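Local atomic coordinates of acetylserotonin O-methyltransferase (Homo sapiens, PDB entry 4A6D), a protein that catalyses the last step of melatonin synthesis, transferring a methyl group from S-adenosylmethionine to N-acetylserotonin. Residues E152-Q155 against F156-L160; C103-L106 against K107-G110; M319-S323 against A324-D328. All coordinates share one frame; numbering follows the deposited sequence. Where two conformers were deposited one is given.

Contact 1: residues E152-Q155 against F156-L160. With SAM (S-adenosylmethionine), chain D.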
ATOM      1  N   GLU A 152      -4.843 -21.459  -7.849  1.00112.63           N
ATOM      2  CA  GLU A 152      -5.377 -20.118  -7.610  1.00108.98           C
ATOM      3  C   GLU A 152      -6.785 -20.207  -6.983  1.00107.62           C
ATOM      4  O   GLU A 152      -7.152 -19.352  -6.177  1.00104.36           O
ATOM      5  CB  GLU A 152      -5.314 -19.257  -8.891  1.00110.75           C
ATOM      6  CG  GLU A 152      -3.902 -18.738  -9.182  1.00129.52           C
ATOM      7  CD  GLU A 152      -3.353 -18.780 -10.604  1.00162.82           C
ATOM      8  OE1 GLU A 152      -4.134 -18.570 -11.560  1.00166.40           O
ATOM      9  OE2 GLU A 152      -2.129 -19.006 -10.763  1.00155.60           O
ATOM     10  N   ARG A 153      -7.534 -21.282  -7.288  1.00103.58           N
ATOM     11  CA  ARG A 153      -8.846 -21.531  -6.682  1.00100.54           C
ATOM     12  C   ARG A 153      -8.666 -22.021  -5.235  1.00103.18           C
ATOM     13  O   ARG A 153      -9.387 -21.551  -4.356  1.00100.72           O
ATOM     14  CB  ARG A 153      -9.642 -22.531  -7.493  1.00 99.24           C
ATOM     15  CG  ARG A 153     -11.074 -22.722  -6.992  1.00 99.45           C
ATOM     16  CD  ARG A 153     -11.683 -23.990  -7.520  1.00 94.36           C
ATOM     17  NE  ARG A 153     -11.690 -24.025  -8.981  1.00104.15           N
ATOM     18  CZ  ARG A 153     -10.914 -24.814  -9.716  1.00117.37           C
ATOM     19  NH1 ARG A 153     -10.045 -25.631  -9.133  1.00 99.08           N
ATOM     20  NH2 ARG A 153     -10.999 -24.791 -11.037  1.00112.69           N
ATOM     21  N   LEU A 154      -7.674 -22.920  -4.984  1.00101.11           N
ATOM     22  CA  LEU A 154      -7.329 -23.396  -3.639  1.00100.43           C
ATOM     23  C   LEU A 154      -6.907 -22.201  -2.767  1.00101.21           C
ATOM     24  O   LEU A 154      -7.425 -22.067  -1.656  1.00101.38           O
ATOM     25  CB  LEU A 154      -6.220 -24.475  -3.659  1.00103.17           C
ATOM     26  CG  LEU A 154      -5.747 -25.021  -2.290  1.00107.90           C
ATOM     27  CD1 LEU A 154      -6.912 -25.586  -1.457  1.00107.38           C
ATOM     28  CD2 LEU A 154      -4.681 -26.073  -2.464  1.00111.88           C
ATOM     29  N   GLN A 155      -6.047 -21.305  -3.296  1.00 93.91           N
ATOM     30  CA  GLN A 155      -5.598 -20.107  -2.580  1.00 91.37           C
ATOM     31  C   GLN A 155      -6.769 -19.172  -2.235  1.00 89.95           C
ATOM     32  O   GLN A 155      -6.871 -18.756  -1.077  1.00 88.65           O
ATOM     33  CB  GLN A 155      -4.422 -19.390  -3.308  1.00 93.51           C
ATOM     34  CG  GLN A 155      -4.104 -17.957  -2.831  1.00119.90           C
ATOM     35  CD  GLN A 155      -3.255 -17.843  -1.572  1.00144.17           C
ATOM     36  OE1 GLN A 155      -2.105 -17.380  -1.615  1.00139.67           O
ATOM     37  NE2 GLN A 155      -3.826 -18.162  -0.409  1.00132.11           N
ATOM     38  N   PHE A 156      -7.663 -18.881  -3.204  1.00 83.81           N
ATOM     39  CA  PHE A 156      -8.842 -18.037  -2.968  1.00 81.36           C
ATOM     40  C   PHE A 156      -9.683 -18.624  -1.814  1.00 84.50           C
ATOM     41  O   PHE A 156     -10.028 -17.912  -0.864  1.00 82.94           O
ATOM     42  CB  PHE A 156      -9.699 -17.902  -4.249  1.00 83.06           C
ATOM     43  CG  PHE A 156     -10.898 -16.990  -4.109  1.00 83.70           C
ATOM     44  CD1 PHE A 156     -10.766 -15.614  -4.247  1.00 85.77           C
ATOM     45  CD2 PHE A 156     -12.162 -17.509  -3.806  1.00 87.96           C
ATOM     46  CE1 PHE A 156     -11.875 -14.765  -4.096  1.00 86.46           C
ATOM     47  CE2 PHE A 156     -13.278 -16.661  -3.649  1.00 89.60           C
ATOM     48  CZ  PHE A 156     -13.131 -15.295  -3.808  1.00 86.99           C
ATOM     49  N   MET A 157      -9.969 -19.938  -1.898  1.00 80.84           N
ATOM     50  CA  MET A 157     -10.755 -20.709  -0.931  1.00 79.46           C
ATOM     51  C   MET A 157     -10.143 -20.740   0.455  1.00 83.44           C
ATOM     52  O   MET A 157     -10.875 -20.631   1.444  1.00 82.01           O
ATOM     53  CB  MET A 157     -10.956 -22.128  -1.448  1.00 83.37           C
ATOM     54  CG  MET A 157     -12.013 -22.222  -2.522  1.00 86.34           C
ATOM     55  SD  MET A 157     -12.165 -23.894  -3.177  1.00 93.77           S
ATOM     56  CE  MET A 157     -12.761 -24.776  -1.700  1.00 90.79           C
ATOM     57  N   GLN A 158      -8.793 -20.874   0.530  1.00 81.10           N
ATOM     58  CA  GLN A 158      -8.064 -20.901   1.792  1.00 81.11           C
ATOM     59  C   GLN A 158      -8.097 -19.500   2.393  1.00 80.95           C
ATOM     60  O   GLN A 158      -8.209 -19.362   3.611  1.00 78.93           O
ATOM     61  CB  GLN A 158      -6.601 -21.302   1.567  1.00 84.98           C
ATOM     62  CG  GLN A 158      -6.315 -22.762   1.207  1.00101.32           C
ATOM     63  CD  GLN A 158      -4.869 -22.909   0.746  1.00119.93           C
ATOM     64  OE1 GLN A 158      -4.378 -22.169  -0.120  1.00112.72           O
ATOM     65  NE2 GLN A 158      -4.137 -23.845   1.334  1.00112.07           N
ATOM     66  N   ALA A 159      -8.006 -18.468   1.530  1.00 77.22           N
ATOM     67  CA  ALA A 159      -7.971 -17.058   1.924  1.00 76.36           C
ATOM     68  C   ALA A 159      -9.270 -16.638   2.565  1.00 80.77           C
ATOM     69  O   ALA A 159      -9.265 -16.113   3.683  1.00 81.25           O
ATOM     70  CB  ALA A 159      -7.651 -16.169   0.721  1.00 76.05           C
ATOM     71  N   LEU A 160     -10.382 -16.923   1.889  1.00 78.01           N
ATOM     72  CA  LEU A 160     -11.722 -16.572   2.360  1.00 77.07           C
ATOM     73  C   LEU A 160     -12.213 -17.215   3.655  1.00 78.43           C
ATOM     74  O   LEU A 160     -12.921 -16.551   4.416  1.00 76.22           O
ATOM     75  CB  LEU A 160     -12.762 -16.581   1.223  1.00 76.73           C
ATOM     76  CG  LEU A 160     -12.808 -15.240   0.445  1.00 81.55           C
ATOM     77  CD1 LEU A 160     -11.625 -15.073  -0.507  1.00 82.11           C
ATOM     78  CD2 LEU A 160     -14.083 -15.077  -0.302  1.00 84.72           C
TER
HETATM   79  N   SAM D1350     -19.425 -17.466   1.505  1.00 73.56           N
HETATM   80  CA  SAM D1350     -17.951 -17.594   1.485  1.00 76.92           C
HETATM   81  C   SAM D1350     -17.154 -16.714   2.471  1.00 78.77           C
HETATM   82  O   SAM D1350     -17.647 -15.661   2.819  1.00 76.97           O
HETATM   83  OXT SAM D1350     -16.012 -17.030   2.934  1.00 79.06           O
HETATM   84  CB  SAM D1350     -17.521 -17.415   0.051  1.00 76.77           C
HETATM   85  CG  SAM D1350     -17.688 -15.982  -0.468  1.00 75.90           C
HETATM   86  SD  SAM D1350     -17.012 -15.915  -2.166  1.00 77.34           S
HETATM   87  CE  SAM D1350     -16.839 -14.190  -2.373  1.00 78.99           C
HETATM   88  C5' SAM D1350     -18.489 -16.070  -3.223  1.00 75.87           C
HETATM   89  C4' SAM D1350     -18.752 -17.579  -3.339  1.00 75.67           C
HETATM   90  O4' SAM D1350     -19.830 -17.691  -4.251  1.00 75.37           O
HETATM   91  C3' SAM D1350     -17.531 -18.363  -3.958  1.00 77.71           C
HETATM   92  O3' SAM D1350     -17.193 -19.512  -3.163  1.00 80.44           O
HETATM   93  C2' SAM D1350     -18.044 -18.694  -5.398  1.00 77.56           C
HETATM   94  O2' SAM D1350     -17.546 -19.876  -6.026  1.00 77.97           O
HETATM   95  C1' SAM D1350     -19.559 -18.799  -5.147  1.00 76.19           C
HETATM   96  N9  SAM D1350     -20.355 -18.628  -6.381  1.00 76.10           N
HETATM   97  C8  SAM D1350     -20.186 -17.638  -7.346  1.00 75.99           C
HETATM   98  N7  SAM D1350     -21.068 -17.783  -8.289  1.00 76.58           N
HETATM   99  C5  SAM D1350     -21.833 -18.916  -8.034  1.00 76.67           C
HETATM  100  C6  SAM D1350     -22.890 -19.591  -8.673  1.00 76.40           C
HETATM  101  N6  SAM D1350     -23.410 -19.066  -9.808  1.00 76.57           N
HETATM  102  N1  SAM D1350     -23.446 -20.706  -8.076  1.00 76.44           N
HETATM  103  C2  SAM D1350     -22.935 -21.229  -6.953  1.00 76.17           C
HETATM  104  N3  SAM D1350     -21.919 -20.612  -6.331  1.00 76.08           N
HETATM  105  C4  SAM D1350     -21.389 -19.458  -6.782  1.00 76.49           C
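Leu-154 and Gln-158 meet one helical turn apart, their side chains set at a slant to each other. Leu-154 CG lies 3.8 Å from Gln-158 CD, and Leu-154 CD1 is 3.9 Å from Gln-158 CG. Gln-158 keeps CG beside its own backbone N (chi1 -72°) and runs extended beyond it, back over the preceding turn. There its OE1 comes 3.4 Å from Gln-155 CA. The Gln-155 side chain stands nearly at right angles to it, with the two amide planes 54° apart. All of this belongs to alpha-helix 150-161 of the Rossmann-like methyltransferase domain. The backbone shows the usual i to i+4 bonds: Gln-158 N donates to Leu-154 O at 2.8 Å, and Ala-159 N to Gln-155 O at 2.9 Å. With an alanine in place of Gln-158, CG and the amide are lost, and a gap would probably open beside Leu-154 CG and CD1 and over Gln-155 CA. Both glutamines also touch Ser-104 of helix 103-117. Phe-156 extends to the cofactor instead. Its CE2 lies 4.1 Å from SAM SD, which sits at the ring edge. Leu-160, a residue of the SAM pocket, places CD1 3.5 Å above the centre of one face of the Phe-156 ring.

Contact 2: residues C103-L106 against K107-G110. With SO4 (sulfate ion), chain F.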
ATOM      1  N   CYS A 103      -2.920 -15.540   7.277  1.00 86.26           N
ATOM      2  CA  CYS A 103      -1.864 -15.829   6.291  1.00 87.60           C
ATOM      3  C   CYS A 103      -2.280 -15.850   4.844  1.00 88.57           C
ATOM      4  O   CYS A 103      -1.720 -15.100   4.044  1.00 88.03           O
ATOM      5  CB  CYS A 103      -1.167 -17.135   6.644  1.00 91.78           C
ATOM      6  SG  CYS A 103       0.173 -16.959   7.828  1.00 98.11           S
ATOM      7  N   SER A 104      -3.170 -16.804   4.489  1.00 83.58           N
ATOM      8  CA  SER A 104      -3.649 -17.058   3.130  1.00 81.54           C
ATOM      9  C   SER A 104      -4.357 -15.875   2.492  1.00 81.65           C
ATOM     10  O   SER A 104      -4.221 -15.684   1.288  1.00 82.14           O
ATOM     11  CB  SER A 104      -4.448 -18.351   3.067  1.00 85.39           C
ATOM     12  OG  SER A 104      -3.576 -19.440   3.327  1.00 93.27           O
ATOM     13  N   MET A 105      -5.075 -15.074   3.301  1.00 76.34           N
ATOM     14  CA  MET A 105      -5.759 -13.872   2.828  0.60 73.72           C
ATOM     15  C   MET A 105      -4.716 -12.803   2.512  1.00 76.74           C
ATOM     16  O   MET A 105      -4.810 -12.160   1.465  1.00 76.68           O
ATOM     17  CB  MET A 105      -6.793 -13.366   3.859  0.60 75.16           C
ATOM     18  CG  MET A 105      -7.624 -12.184   3.363  0.60 77.07           C
ATOM     19  SD  MET A 105      -8.577 -12.566   1.875  0.60 80.50           S
ATOM     20  CE  MET A 105      -8.729 -10.965   1.152  0.60 75.79           C
ATOM     21  N   LEU A 106      -3.706 -12.639   3.394  1.00 70.80           N
ATOM     22  CA  LEU A 106      -2.617 -11.682   3.230  1.00 69.25           C
ATOM     23  C   LEU A 106      -1.813 -11.972   1.968  1.00 74.03           C
ATOM     24  O   LEU A 106      -1.667 -11.081   1.136  1.00 71.72           O
ATOM     25  CB  LEU A 106      -1.749 -11.629   4.480  1.00 69.51           C
ATOM     26  CG  LEU A 106      -2.440 -11.100   5.733  1.00 72.61           C
ATOM     27  CD1 LEU A 106      -1.487 -11.074   6.882  1.00 74.34           C
ATOM     28  CD2 LEU A 106      -3.008  -9.718   5.513  1.00 70.53           C
ATOM     29  N   LYS A 107      -1.436 -13.245   1.758  1.00 73.99           N
ATOM     30  CA  LYS A 107      -0.762 -13.714   0.552  1.00 75.28           C
ATOM     31  C   LYS A 107      -1.658 -13.453  -0.674  1.00 78.61           C
ATOM     32  O   LYS A 107      -1.150 -13.011  -1.695  1.00 78.02           O
ATOM     33  CB  LYS A 107      -0.460 -15.210   0.666  1.00 80.33           C
ATOM     34  CG  LYS A 107       0.656 -15.569   1.635  1.00 88.70           C
ATOM     35  CD  LYS A 107       0.634 -17.065   1.884  1.00 98.69           C
ATOM     36  CE  LYS A 107       1.833 -17.540   2.646  1.00109.68           C
ATOM     37  NZ  LYS A 107       1.868 -19.019   2.699  1.00118.86           N
ATOM     38  N   TYR A 108      -2.989 -13.672  -0.563  1.00 74.59           N
ATOM     39  CA  TYR A 108      -3.910 -13.419  -1.680  1.00 73.83           C
ATOM     40  C   TYR A 108      -4.000 -11.928  -2.021  1.00 74.39           C
ATOM     41  O   TYR A 108      -3.982 -11.590  -3.203  1.00 72.03           O
ATOM     42  CB  TYR A 108      -5.305 -14.022  -1.424  1.00 75.11           C
ATOM     43  CG  TYR A 108      -6.304 -13.744  -2.528  1.00 78.19           C
ATOM     44  CD1 TYR A 108      -6.395 -14.578  -3.642  1.00 82.00           C
ATOM     45  CD2 TYR A 108      -7.151 -12.639  -2.468  1.00 77.77           C
ATOM     46  CE1 TYR A 108      -7.320 -14.330  -4.658  1.00 83.15           C
ATOM     47  CE2 TYR A 108      -8.077 -12.379  -3.481  1.00 78.33           C
ATOM     48  CZ  TYR A 108      -8.156 -13.225  -4.574  1.00 88.17           C
ATOM     49  OH  TYR A 108      -9.054 -12.956  -5.580  1.00 92.88           O
ATOM     50  N   MET A 109      -4.146 -11.049  -0.990  1.00 70.58           N
ATOM     51  CA  MET A 109      -4.185  -9.579  -1.146  1.00 70.05           C
ATOM     52  C   MET A 109      -2.880  -9.111  -1.861  1.00 73.09           C
ATOM     53  O   MET A 109      -2.917  -8.289  -2.784  1.00 70.84           O
ATOM     54  CB  MET A 109      -4.285  -8.868   0.222  1.00 71.73           C
ATOM     55  CG  MET A 109      -5.633  -8.972   0.896  1.00 75.90           C
ATOM     56  SD  MET A 109      -5.735  -7.777   2.255  1.00 81.47           S
ATOM     57  CE  MET A 109      -6.869  -8.487   3.204  1.00 78.57           C
ATOM     58  N   GLY A 110      -1.764  -9.704  -1.451  1.00 70.79           N
ATOM     59  CA  GLY A 110      -0.452  -9.418  -2.005  1.00 72.52           C
ATOM     60  C   GLY A 110      -0.277  -9.810  -3.449  1.00 79.35           C
ATOM     61  O   GLY A 110       0.261  -9.031  -4.229  1.00 81.30           O
TER
HETATM   62  S   SO4 F1352       0.589 -20.765  -0.469  1.00174.94           S
HETATM   63  O1  SO4 F1352       1.835 -19.983  -0.366  1.00179.47           O
HETATM   64  O2  SO4 F1352       0.090 -20.700  -1.846  1.00179.14           O
HETATM   65  O3  SO4 F1352       0.863 -22.155  -0.110  1.00183.61           O
HETATM   66  O4  SO4 F1352      -0.436 -20.225   0.452  1.00177.82           O
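Met-105 and Met-109 lie one turn apart, and their thioether chains run aslant over each other. Met-105 was deposited in two conformers, and what follows holds for one of them. Its CG is anti to the backbone N (chi1 -175°), and the chain then bends at chi2 (60°). The bend swings the methyl CE up the helix, to 3.7 Å from Met-109 CG. Met-109 is extended beyond CG, with CG beside its backbone N, and it reaches back so that its CE comes 3.8 Å from Met-105 CG. The two CE methyls touch as well, so each packs on both CG and CE of the other chain. Met-105 CE also comes 4.3 Å from Tyr-108 CD2, approaching that ring obliquely.

Lys-107 takes a different course. Its extended chain passes Cys-103 O, with CG 3.4 Å from that oxygen, toward the start of helix 103-117. Its NZ donates to sulfate O1 at 3.2 Å, and weakly to sulfate O4.

Beneath the side chains are the i to i+4 bonds of an alpha-helix. Lys-107 N donates to Cys-103 O at 3.0 Å, and Tyr-108 N likewise to Ser-104 O.

Tyr-108 meets Phe-156 of helix 150-161 edge-to-face. Leu-106 and Met-109 pack on helix 7-31 and on Ala-16 of the second subunit, so this helix takes part in the homodimer.

The methionine packing is apolar and holds no side chain by a directional bond, which is consistent with the second conformer of Met-105. The charge on Lys-107 probably makes its side of the helix attractive to anions, although the sulfate itself probably comes from the crystallisation liquor.

Contact 3: residues M319-S323 against A324-D328. With ZN (zinc ion), chain C; SO4 (sulfate ion), chain E.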
ATOM      1  N   MET A 319     -34.039  -2.396   0.465  1.00 66.38           N
ATOM      2  CA  MET A 319     -34.785  -2.242  -0.783  0.60 67.55           C
ATOM      3  C   MET A 319     -34.689  -3.553  -1.564  1.00 68.41           C
ATOM      4  O   MET A 319     -35.737  -4.066  -1.968  1.00 67.96           O
ATOM      5  CB  MET A 319     -34.307  -1.035  -1.615  0.60 71.88           C
ATOM      6  CG  MET A 319     -34.411   0.286  -0.867  0.60 79.23           C
ATOM      7  SD  MET A 319     -35.260   1.638  -1.725  0.60 87.27           S
ATOM      8  CE  MET A 319     -33.957   2.937  -1.658  0.60 84.11           C
ATOM      9  N   LEU A 320     -33.456  -4.133  -1.711  1.00 63.02           N
ATOM     10  CA  LEU A 320     -33.205  -5.396  -2.413  1.00 60.36           C
ATOM     11  C   LEU A 320     -34.013  -6.552  -1.860  1.00 63.66           C
ATOM     12  O   LEU A 320     -34.723  -7.201  -2.630  1.00 62.75           O
ATOM     13  CB  LEU A 320     -31.696  -5.741  -2.496  1.00 57.98           C
ATOM     14  CG  LEU A 320     -30.836  -4.893  -3.446  1.00 61.24           C
ATOM     15  CD1 LEU A 320     -29.351  -5.198  -3.267  1.00 58.61           C
ATOM     16  CD2 LEU A 320     -31.190  -5.137  -4.899  1.00 64.27           C
ATOM     17  N   LEU A 321     -33.938  -6.790  -0.533  1.00 61.41           N
ATOM     18  CA  LEU A 321     -34.680  -7.881   0.110  1.00 63.08           C
ATOM     19  C   LEU A 321     -36.186  -7.660   0.093  1.00 69.34           C
ATOM     20  O   LEU A 321     -36.940  -8.604  -0.137  1.00 69.33           O
ATOM     21  CB  LEU A 321     -34.182  -8.148   1.540  1.00 63.32           C
ATOM     22  CG  LEU A 321     -32.793  -8.792   1.617  1.00 67.18           C
ATOM     23  CD1 LEU A 321     -32.200  -8.633   2.992  1.00 67.63           C
ATOM     24  CD2 LEU A 321     -32.847 -10.256   1.245  1.00 67.10           C
ATOM     25  N   SER A 322     -36.624  -6.413   0.295  1.00 67.45           N
ATOM     26  CA  SER A 322     -38.051  -6.105   0.267  1.00 69.29           C
ATOM     27  C   SER A 322     -38.657  -6.316  -1.137  1.00 74.96           C
ATOM     28  O   SER A 322     -39.776  -6.771  -1.233  1.00 75.19           O
ATOM     29  CB  SER A 322     -38.295  -4.683   0.758  1.00 73.95           C
ATOM     30  OG  SER A 322     -39.680  -4.484   0.950  1.00 90.20           O
ATOM     31  N   SER A 323     -37.914  -5.990  -2.222  1.00 72.21           N
ATOM     32  CA  SER A 323     -38.410  -6.129  -3.596  1.00 71.52           C
ATOM     33  C   SER A 323     -38.557  -7.587  -4.005  1.00 71.38           C
ATOM     34  O   SER A 323     -39.421  -7.900  -4.821  1.00 67.87           O
ATOM     35  CB  SER A 323     -37.483  -5.419  -4.578  1.00 75.08           C
ATOM     36  OG  SER A 323     -37.951  -4.104  -4.824  1.00 87.66           O
ATOM     37  N   ALA A 324     -37.656  -8.453  -3.489  1.00 66.82           N
ATOM     38  CA  ALA A 324     -37.633  -9.882  -3.733  1.00 64.76           C
ATOM     39  C   ALA A 324     -38.830 -10.555  -3.042  1.00 68.18           C
ATOM     40  O   ALA A 324     -39.210 -11.646  -3.451  1.00 68.03           O
ATOM     41  CB  ALA A 324     -36.325 -10.478  -3.244  1.00 64.06           C
ATOM     42  N   GLY A 325     -39.429  -9.878  -2.051  1.00 63.85           N
ATOM     43  CA  GLY A 325     -40.628 -10.347  -1.355  1.00 62.40           C
ATOM     44  C   GLY A 325     -40.482 -10.498   0.151  1.00 64.99           C
ATOM     45  O   GLY A 325     -41.481 -10.665   0.845  1.00 64.34           O
ATOM     46  N   PHE A 326     -39.229 -10.516   0.669  1.00 61.39           N
ATOM     47  CA  PHE A 326     -38.947 -10.687   2.106  1.00 60.21           C
ATOM     48  C   PHE A 326     -39.498  -9.554   2.962  1.00 67.86           C
ATOM     49  O   PHE A 326     -39.676  -8.446   2.474  1.00 68.95           O
ATOM     50  CB  PHE A 326     -37.448 -10.863   2.345  1.00 59.44           C
ATOM     51  CG  PHE A 326     -36.879 -12.082   1.663  1.00 57.67           C
ATOM     52  CD1 PHE A 326     -37.083 -13.356   2.194  1.00 56.57           C
ATOM     53  CD2 PHE A 326     -36.170 -11.963   0.468  1.00 57.26           C
ATOM     54  CE1 PHE A 326     -36.557 -14.480   1.570  1.00 55.79           C
ATOM     55  CE2 PHE A 326     -35.634 -13.090  -0.157  1.00 58.44           C
ATOM     56  CZ  PHE A 326     -35.826 -14.341   0.399  1.00 55.68           C
ATOM     57  N   ARG A 327     -39.815  -9.856   4.224  1.00 66.80           N
ATOM     58  CA  ARG A 327     -40.379  -8.920   5.200  1.00 69.74           C
ATOM     59  C   ARG A 327     -39.599  -9.094   6.506  1.00 73.71           C
ATOM     60  O   ARG A 327     -38.684  -9.909   6.546  1.00 72.81           O
ATOM     61  CB  ARG A 327     -41.904  -9.214   5.410  1.00 74.98           C
ATOM     62  CG  ARG A 327     -42.800  -9.083   4.150  1.00 88.99           C
ATOM     63  CD  ARG A 327     -43.025  -7.635   3.701  1.00111.23           C
ATOM     64  NE  ARG A 327     -43.775  -7.532   2.440  1.00123.93           N
ATOM     65  CZ  ARG A 327     -43.233  -7.345   1.234  1.00131.57           C
ATOM     66  NH1 ARG A 327     -41.914  -7.247   1.096  1.00102.37           N
ATOM     67  NH2 ARG A 327     -44.006  -7.258   0.160  1.00121.38           N
ATOM     68  N   ASP A 328     -39.964  -8.355   7.563  1.00 72.89           N
ATOM     69  CA  ASP A 328     -39.322  -8.366   8.889  1.00 73.65           C
ATOM     70  C   ASP A 328     -37.802  -8.167   8.853  1.00 75.70           C
ATOM     71  O   ASP A 328     -37.068  -8.830   9.596  1.00 75.13           O
ATOM     72  CB  ASP A 328     -39.723  -9.601   9.723  1.00 76.75           C
ATOM     73  CG  ASP A 328     -41.222  -9.843   9.840  1.00 91.40           C
ATOM     74  OD1 ASP A 328     -41.982  -8.848   9.949  1.00 92.43           O
ATOM     75  OD2 ASP A 328     -41.635 -11.030   9.834  1.00 99.42           O
TER
HETATM   76 ZN    ZN C1349     -37.144   0.575  -1.501  0.50105.08          ZN
HETATM   77  S   SO4 E1351     -40.331  -4.937   6.344  1.00 98.48           S
HETATM   78  O1  SO4 E1351     -40.175  -3.868   7.343  1.00105.39           O
HETATM   79  O2  SO4 E1351     -39.133  -5.765   6.391  1.00101.31           O
HETATM   80  O3  SO4 E1351     -41.545  -5.766   6.592  1.00104.65           O
HETATM   81  O4  SO4 E1351     -40.440  -4.337   5.002  1.00103.70           O
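Gly-325 and Phe-326 turn back on Leu-321 and Ser-322 in a Schellman motif that follows helix 314-324. Phe-326 N donates weakly to Leu-321 O at 3.1 Å. Gly-325 N donates to Ser-322 O at 3.2 Å, from well above that carbonyl plane. Gly-325 has a phi of 122°, where a CB would be jammed against the carbonyl O of Ala-324.

Arg-327 adds side-chain bonds to the same turn. Its chain bends at chi2 (-72°) and folds back toward the helix. NH1 meets Ser-322 O at 3.2 Å, in the guanidinium plane and on a lone pair of the oxygen. Ser-322 O is therefore gripped by two donors. The same NH1 also bonds Phe-326 O at 2.9 Å, tilted from the guanidinium plane. Gly-325 O lies 3.4 Å above one face of the guanidinium, toward its rim. These partners limit how the group can turn.

The apolar part joins Leu-321 and Phe-326. Their CD2 atoms are 3.8 Å apart, and the side chains lie at a slant. Leu-321 O sits at the edge of the Phe-326 ring, in its plane.

Bound ions lie at both ends. Met-319 SD is modelled 2.2 Å from a zinc ion, but two conformers were deposited, so this bond is tentative. Asp-328 N donates to sulfate O3, and the same sulfate is also bonded by His-318 and Phe-329 N.

Leu-320, Leu-321 and Ala-324 pack on Leu-266 of helix 259-272, and Phe-326 meets Tyr-270 of that helix edge-to-face. Leu-321 and Phe-326 also rest on Ile-279 of strand 278-283. Arg-327 makes backbone hydrogen bonds with Arg-344, where the chain passes from helix 314-324 toward strand 329-332 at the edge of the sheet.

Overall arrangement
Contacts 1 and 2 are neighbours, with centres 9 Å apart. Each is a stretch of regular alpha-helix, partly buried near the middle of the chain. They touch directly: Gln-155 OE1 lies 3.6 Å from Lys-107 CB, and Ala-159 packs on Ser-104. Contact 1 reaches the cofactor on one side, while contact 2 reaches the second subunit. Contact 3 stands apart, about 32 Å from contact 1 and 35 Å from contact 2, centre to centre. It lies toward the periphery and holds a helix end, not a helix middle. Its inner side is apolar, but its outer side is built of capping bonds, an arginine and bound ions.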